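Local coordinates for DUF1254 domain-containing protein (Vibrio parahaemolyticus, PDB 3U07) that is of unknown function, a probably exported protein that combines a DUF1254 and a DUF1214 family region in one chain, at residues I110-T113 with Y119-A122; A122-R127 with G134-A139. The protein carries 2 engineered substitutions. All coordinates share one frame; numbering follows the deposited sequence.

Contact 1. Residues I110-T113 with Y119-A122; sequences ILHT and YTNA
Thr113 meets Ala122 as an antiparallel hydrogen-bonded pair, but one half of the pair is much better made than the other. Thr113 N gives a nearly straight bond to Ala122 O (3.0 Å, 169°), whereas the return bond from Ala122 N to Thr113 O is weak, stretched to 3.5 Å. Asn121 N takes up the slack by donating to the same Thr113 O at 2.9 Å. That oxygen therefore faces two successive N-H groups, and the CA of Thr120 adds a C-H...O contact to it.

Ala122 O also takes a CA-H...O contact from His112 CA, 3.5 Å away. His112 then reaches across with its side chain. CG stands anti to the backbone N (chi1 176°), which carries the imidazole out beside the partner strand, and NE2 bonds Thr120 OG1 at 2.8 Å, close to straight at 166°. The hydroxyl comes in at the edge of the ring near its plane, and the two side chains cross at about a right angle, with Thr120 CG2 packed against the CD2-NE2 edge of the ring.

Further out, Leu309 packs against His112 and Pro310 against Thr120, so the His-Thr bond sits in a buried setting lined by a loop from much later in the chain. Beyond Thr120, the CB of Tyr119 points away from residues 110-113 and its hydroxyl bonds Arg295 NH1, while its backbone N bonds Asp115 OD1 at the end of strand 109-115.

Two residues, Asn121 and Ala122, thus stand opposite the single Thr113: a classic beta bulge, placed just after the turn of the hairpin formed by strands 109-115 and 120-125.

Contact 2. Residues A122-R127 with G134-A139; sequences AAFSSR and GQFMFA
Phe124 and Phe136 lay their rings face to face, with centroids 4.1 Å apart and planes only 19° from parallel. Phe136 CD1 lies over the centre of the Phe124 ring, 3.5 Å above its plane; seen from the other partner, Phe124 CD2 lies over the Phe136 face but is shifted toward the rim. The closest atoms are Phe124 CE2 and Phe136 CD1, at 3.6 Å. This is an offset stack.

Matching torsions bring the rings together. In both residues CG lies anti to the carbonyl carbon, beside the backbone N (chi1 -63° in Phe124 and -55° in Phe136), and both CB atoms are directed at the opposing strand. Because the strands lie in facing sheets, the two side chains enter the gap from opposite sides and slide past one another until their faces overlap.

Phe138 has nearly the same first torsion, yet it meets its neighbours differently: its CB points to the flank rather than at the opposing strand, and only the far end of the ring reaches across. Its CE2 touches Ala122 CB at 3.9 Å, the methyl lying at the ring edge near the plane. Its CZ approaches the edge of Phe124, so this third ring adds a flank to the stacked pair. Val155 packs on Ala122, Phe124 and Phe138 alike, and Leu111 backs Phe136.

At the far end of strand 120-125 the chain turns into helix 126-129. Ser125 is its N-cap, with OG accepting from Arg127 N at 3.0 Å, and Arg127 NE forms a salt bridge with Glu313.

No hydrogen bond joins the two strands, whose axes come no nearer than 10.7 Å. That spacing and the overlapping apolar side chains are those of two beta sheets packed face to face around an aromatic core, as in a beta sandwich.

In the fold
Contact 1 and contact 2 follow one another along the chain and share Ala122, their centres only 8 Å apart. Strand 120-125 serves both: it pairs side by side with strand 109-115 inside an antiparallel sheet of four strands, where it is outermost, and turns side chains toward strand 134-140 of a second, mixed sheet. Contact 1 is thus made within a layer and contact 2 between layers. They also touch directly, Leu111 N lying 2.6 Å from Phe124 O in a probable hydrogen bond, and Thr113 OG1 packing 3.4 Å from Phe138 CE2. Strand 120-125 thus ties the hairpin to the interlayer core, all within the DUF1254 part of the chain.

Contact 1. Residues I110-T113 with Y119-A122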
ATOM      1  N   ILE A 110       4.818   8.296  -7.769  1.00 18.01           N
ATOM      2  CA  ILE A 110       5.068   8.185  -6.344  1.00 17.09           C
ATOM      3  C   ILE A 110       6.043   7.057  -6.034  1.00 18.75           C
ATOM      4  O   ILE A 110       5.992   5.992  -6.654  1.00 22.45           O
ATOM      5  CB  ILE A 110       3.744   7.946  -5.566  1.00 30.21           C
ATOM      6  CG1 ILE A 110       4.015   7.918  -4.062  1.00 25.66           C
ATOM      7  CG2 ILE A 110       3.088   6.645  -6.032  1.00 25.23           C
ATOM      8  CD1 ILE A 110       2.770   8.068  -3.227  1.00 20.56           C
ATOM      9  N   LEU A 111       6.965   7.326  -5.114  1.00 18.99           N
ATOM     10  CA  LEU A 111       7.923   6.322  -4.654  1.00 18.62           C
ATOM     11  C   LEU A 111       7.438   6.073  -3.225  1.00 21.66           C
ATOM     12  O   LEU A 111       7.468   6.969  -2.383  1.00 20.13           O
ATOM     13  CB  LEU A 111       9.352   6.868  -4.653  1.00 15.27           C
ATOM     14  CG  LEU A 111      10.419   6.022  -3.940  1.00 19.60           C
ATOM     15  CD1 LEU A 111      10.444   4.607  -4.505  1.00 21.08           C
ATOM     16  CD2 LEU A 111      11.776   6.692  -4.107  1.00 20.22           C
ATOM     17  N   HIS A 112       6.973   4.859  -2.963  1.00 24.86           N
ATOM     18  CA  HIS A 112       6.425   4.518  -1.657  1.00 18.71           C
ATOM     19  C   HIS A 112       7.182   3.369  -0.995  1.00 19.83           C
ATOM     20  O   HIS A 112       7.307   2.292  -1.573  1.00 17.52           O
ATOM     21  CB  HIS A 112       4.950   4.150  -1.847  1.00 15.74           C
ATOM     22  CG  HIS A 112       4.264   3.687  -0.602  1.00 20.80           C
ATOM     23  ND1 HIS A 112       3.268   2.732  -0.620  1.00 21.65           N
ATOM     24  CD2 HIS A 112       4.409   4.053   0.691  1.00 19.90           C
ATOM     25  CE1 HIS A 112       2.833   2.530   0.609  1.00 19.86           C
ATOM     26  NE2 HIS A 112       3.510   3.320   1.426  1.00 23.64           N
ATOM     27  N   THR A 113       7.684   3.598   0.217  1.00 15.81           N
ATOM     28  CA  THR A 113       8.414   2.561   0.935  1.00 16.22           C
ATOM     29  C   THR A 113       7.814   2.346   2.309  1.00 18.21           C
ATOM     30  O   THR A 113       7.327   3.285   2.936  1.00 13.87           O
ATOM     31  CB  THR A 113       9.923   2.917   1.108  1.00 15.82           C
ATOM     32  OG1 THR A 113      10.046   4.192   1.751  1.00 15.47           O
ATOM     33  CG2 THR A 113      10.632   2.963  -0.247  1.00 14.61           C
ATOM     34  N   TYR A 119       4.866   0.242   8.575  1.00 18.10           N
ATOM     35  CA  TYR A 119       4.777   1.701   8.643  1.00 16.40           C
ATOM     36  C   TYR A 119       5.331   2.278   7.350  1.00 19.49           C
ATOM     37  O   TYR A 119       6.388   1.849   6.879  1.00 17.28           O
ATOM     38  CB  TYR A 119       5.628   2.288   9.772  1.00 13.97           C
ATOM     39  CG  TYR A 119       5.113   2.060  11.158  1.00 16.92           C
ATOM     40  CD1 TYR A 119       5.637   1.048  11.956  1.00 15.04           C
ATOM     41  CD2 TYR A 119       4.107   2.866  11.684  1.00 17.36           C
ATOM     42  CE1 TYR A 119       5.176   0.842  13.245  1.00 18.79           C
ATOM     43  CE2 TYR A 119       3.637   2.671  12.976  1.00 17.77           C
ATOM     44  CZ  TYR A 119       4.176   1.655  13.749  1.00 22.16           C
ATOM     45  OH  TYR A 119       3.713   1.445  15.025  1.00 19.79           O
ATOM     46  N   THR A 120       4.622   3.237   6.767  1.00 19.70           N
ATOM     47  CA  THR A 120       5.129   3.886   5.567  1.00 18.03           C
ATOM     48  C   THR A 120       6.266   4.791   6.084  1.00 18.41           C
ATOM     49  O   THR A 120       6.082   5.517   7.064  1.00 22.42           O
ATOM     50  CB  THR A 120       4.034   4.744   4.891  1.00 18.22           C
ATOM     51  OG1 THR A 120       3.161   3.892   4.132  1.00 16.06           O
ATOM     52  CG2 THR A 120       4.655   5.788   3.974  1.00 18.59           C
ATOM     53  N   ASN A 121       7.447   4.710   5.477  1.00 21.13           N
ATOM     54  CA  ASN A 121       8.553   5.557   5.926  1.00 15.97           C
ATOM     55  C   ASN A 121       9.022   6.532   4.856  1.00 21.17           C
ATOM     56  O   ASN A 121       9.950   7.308   5.068  1.00 19.59           O
ATOM     57  CB  ASN A 121       9.735   4.722   6.458  1.00 15.53           C
ATOM     58  CG  ASN A 121      10.198   3.632   5.496  1.00 19.54           C
ATOM     59  OD1 ASN A 121       9.920   3.662   4.297  1.00 19.02           O
ATOM     60  ND2 ASN A 121      10.939   2.668   6.032  1.00 20.79           N
ATOM     61  N   ALA A 122       8.373   6.490   3.701  1.00 22.54           N
ATOM     62  CA  ALA A 122       8.692   7.419   2.630  1.00 22.88           C
ATOM     63  C   ALA A 122       7.601   7.410   1.572  1.00 24.67           C
ATOM     64  O   ALA A 122       7.078   6.355   1.201  1.00 18.25           O
ATOM     65  CB  ALA A 122      10.033   7.083   2.002  1.00 22.84           C
TER

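Contact 2. Residues A122-R127 with G134-A139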
ATOM      1  N   ALA A 122       8.373   6.490   3.701  1.00 22.54           N
ATOM      2  CA  ALA A 122       8.692   7.419   2.630  1.00 22.88           C
ATOM      3  C   ALA A 122       7.601   7.410   1.572  1.00 24.67           C
ATOM      4  O   ALA A 122       7.078   6.355   1.201  1.00 18.25           O
ATOM      5  CB  ALA A 122      10.033   7.083   2.002  1.00 22.84           C
ATOM      6  N   ALA A 123       7.250   8.600   1.103  1.00 19.37           N
ATOM      7  CA  ALA A 123       6.244   8.753   0.063  1.00 18.87           C
ATOM      8  C   ALA A 123       6.619   9.993  -0.737  1.00 22.03           C
ATOM      9  O   ALA A 123       6.063  11.068  -0.523  1.00 24.42           O
ATOM     10  CB  ALA A 123       4.855   8.924   0.681  1.00 17.08           C
ATOM     11  N   PHE A 124       7.593   9.845  -1.628  1.00 15.96           N
ATOM     12  CA  PHE A 124       8.025  10.953  -2.469  1.00 19.66           C
ATOM     13  C   PHE A 124       7.138  10.907  -3.701  1.00 17.20           C
ATOM     14  O   PHE A 124       6.971   9.848  -4.307  1.00 20.33           O
ATOM     15  CB  PHE A 124       9.491  10.781  -2.881  1.00 18.65           C
ATOM     16  CG  PHE A 124      10.448  10.792  -1.726  1.00 20.93           C
ATOM     17  CD1 PHE A 124      10.636  11.952  -0.973  1.00 17.95           C
ATOM     18  CD2 PHE A 124      11.150   9.638  -1.374  1.00 21.40           C
ATOM     19  CE1 PHE A 124      11.511  11.962   0.115  1.00 23.27           C
ATOM     20  CE2 PHE A 124      12.027   9.637  -0.291  1.00 18.66           C
ATOM     21  CZ  PHE A 124      12.209  10.801   0.459  1.00 19.54           C
ATOM     22  N   SER A 125       6.559  12.041  -4.075  1.00 18.00           N
ATOM     23  CA  SER A 125       5.690  12.039  -5.242  1.00 18.24           C
ATOM     24  C   SER A 125       5.372  13.411  -5.807  1.00 25.13           C
ATOM     25  O   SER A 125       5.670  14.451  -5.205  1.00 22.42           O
ATOM     26  CB  SER A 125       4.372  11.333  -4.912  1.00 25.90           C
ATOM     27  OG  SER A 125       3.401  12.261  -4.472  1.00 29.54           O
ATOM     28  N   SER A 126       4.757  13.381  -6.985  1.00 20.40           N
ATOM     29  CA  SER A 126       4.336  14.567  -7.711  1.00 22.08           C
ATOM     30  C   SER A 126       3.416  15.433  -6.851  1.00 22.78           C
ATOM     31  O   SER A 126       3.406  16.656  -6.971  1.00 25.37           O
ATOM     32  CB  SER A 126       3.590  14.140  -8.976  1.00 23.74           C
ATOM     33  OG  SER A 126       2.540  13.235  -8.658  1.00 22.79           O
ATOM     34  N   ARG A 127       2.640  14.790  -5.986  1.00 18.69           N
ATOM     35  CA  ARG A 127       1.712  15.506  -5.119  1.00 23.44           C
ATOM     36  C   ARG A 127       2.427  16.577  -4.306  1.00 28.01           C
ATOM     37  O   ARG A 127       1.891  17.659  -4.077  1.00 21.03           O
ATOM     38  CB  ARG A 127       1.019  14.533  -4.160  1.00 19.97           C
ATOM     39  CG  ARG A 127      -0.044  15.181  -3.289  1.00 17.71           C
ATOM     40  CD  ARG A 127      -0.665  14.181  -2.317  1.00 22.95           C
ATOM     41  NE  ARG A 127       0.190  13.912  -1.164  1.00 19.08           N
ATOM     42  CZ  ARG A 127       0.269  14.694  -0.091  1.00 28.61           C
ATOM     43  NH1 ARG A 127      -0.459  15.800  -0.012  1.00 25.05           N
ATOM     44  NH2 ARG A 127       1.082  14.368   0.907  1.00 23.21           N
ATOM     45  N   GLY A 134      14.853  12.808  -7.930  1.00 18.38           N
ATOM     46  CA  GLY A 134      16.053  12.986  -7.128  1.00 19.78           C
ATOM     47  C   GLY A 134      16.752  11.709  -6.710  1.00 21.81           C
ATOM     48  O   GLY A 134      16.395  10.614  -7.146  1.00 17.69           O
ATOM     49  N   GLN A 135      17.774  11.862  -5.871  1.00 21.57           N
ATOM     50  CA  GLN A 135      18.540  10.733  -5.360  1.00 19.69           C
ATOM     51  C   GLN A 135      18.079  10.557  -3.918  1.00 15.95           C
ATOM     52  O   GLN A 135      18.387  11.377  -3.060  1.00 19.30           O
ATOM     53  CB  GLN A 135      20.040  11.043  -5.403  1.00 18.43           C
ATOM     54  CG  GLN A 135      20.597  11.335  -6.793  1.00 21.40           C
ATOM     55  CD  GLN A 135      20.420  10.180  -7.764  1.00 27.08           C
ATOM     56  OE1 GLN A 135      20.192   9.039  -7.363  1.00 27.24           O
ATOM     57  NE2 GLN A 135      20.546  10.471  -9.051  1.00 30.87           N
ATOM     58  N   PHE A 136      17.339   9.488  -3.653  1.00 14.37           N
ATOM     59  CA  PHE A 136      16.805   9.247  -2.322  1.00 13.29           C
ATOM     60  C   PHE A 136      17.554   8.126  -1.635  1.00 16.22           C
ATOM     61  O   PHE A 136      17.542   6.982  -2.083  1.00 17.71           O
ATOM     62  CB  PHE A 136      15.308   8.942  -2.441  1.00 12.31           C
ATOM     63  CG  PHE A 136      14.542  10.021  -3.167  1.00 17.25           C
ATOM     64  CD1 PHE A 136      14.271  11.233  -2.544  1.00 18.39           C
ATOM     65  CD2 PHE A 136      14.132   9.840  -4.484  1.00 19.23           C
ATOM     66  CE1 PHE A 136      13.599  12.256  -3.222  1.00 20.15           C
ATOM     67  CE2 PHE A 136      13.459  10.860  -5.171  1.00 20.02           C
ATOM     68  CZ  PHE A 136      13.194  12.068  -4.536  1.00 15.73           C
HETATM   69  N   MSE A 137      18.224   8.470  -0.542  1.00 15.88           N
HETATM   70  CA  MSE A 137      19.007   7.490   0.181  1.00 17.72           C
HETATM   71  C   MSE A 137      18.283   6.944   1.398  1.00 16.15           C
HETATM   72  O   MSE A 137      17.766   7.697   2.217  1.00 15.04           O
HETATM   73  CB  MSE A 137      20.354   8.102   0.606  1.00 12.58           C
HETATM   74  CG  MSE A 137      21.335   7.090   1.193  1.00 14.73           C
HETATM   75 SE   MSE A 137      23.102   7.841   1.607  0.78 26.61          SE
HETATM   76  CE  MSE A 137      22.742   8.305   3.424  1.00 23.08           C
ATOM     77  N   PHE A 138      18.247   5.621   1.490  1.00 13.06           N
ATOM     78  CA  PHE A 138      17.625   4.935   2.607  1.00 15.34           C
ATOM     79  C   PHE A 138      18.755   4.330   3.423  1.00 16.94           C
ATOM     80  O   PHE A 138      19.579   3.583   2.895  1.00 13.72           O
ATOM     81  CB  PHE A 138      16.690   3.835   2.097  1.00 15.92           C
ATOM     82  CG  PHE A 138      15.546   4.362   1.298  1.00 16.19           C
ATOM     83  CD1 PHE A 138      15.739   4.793  -0.012  1.00 13.57           C
ATOM     84  CD2 PHE A 138      14.288   4.503   1.880  1.00 14.85           C
ATOM     85  CE1 PHE A 138      14.693   5.362  -0.737  1.00 18.40           C
ATOM     86  CE2 PHE A 138      13.231   5.070   1.167  1.00 17.49           C
ATOM     87  CZ  PHE A 138      13.435   5.502  -0.143  1.00 20.75           C
ATOM     88  N   ALA A 139      18.798   4.662   4.708  1.00 14.84           N
ATOM     89  CA  ALA A 139      19.848   4.148   5.572  1.00 18.23           C
ATOM     90  C   ALA A 139      19.259   3.623   6.859  1.00 20.76           C
ATOM     91  O   ALA A 139      18.202   4.088   7.301  1.00 18.29           O
ATOM     92  CB  ALA A 139      20.868   5.255   5.877  1.00 19.90           C
TER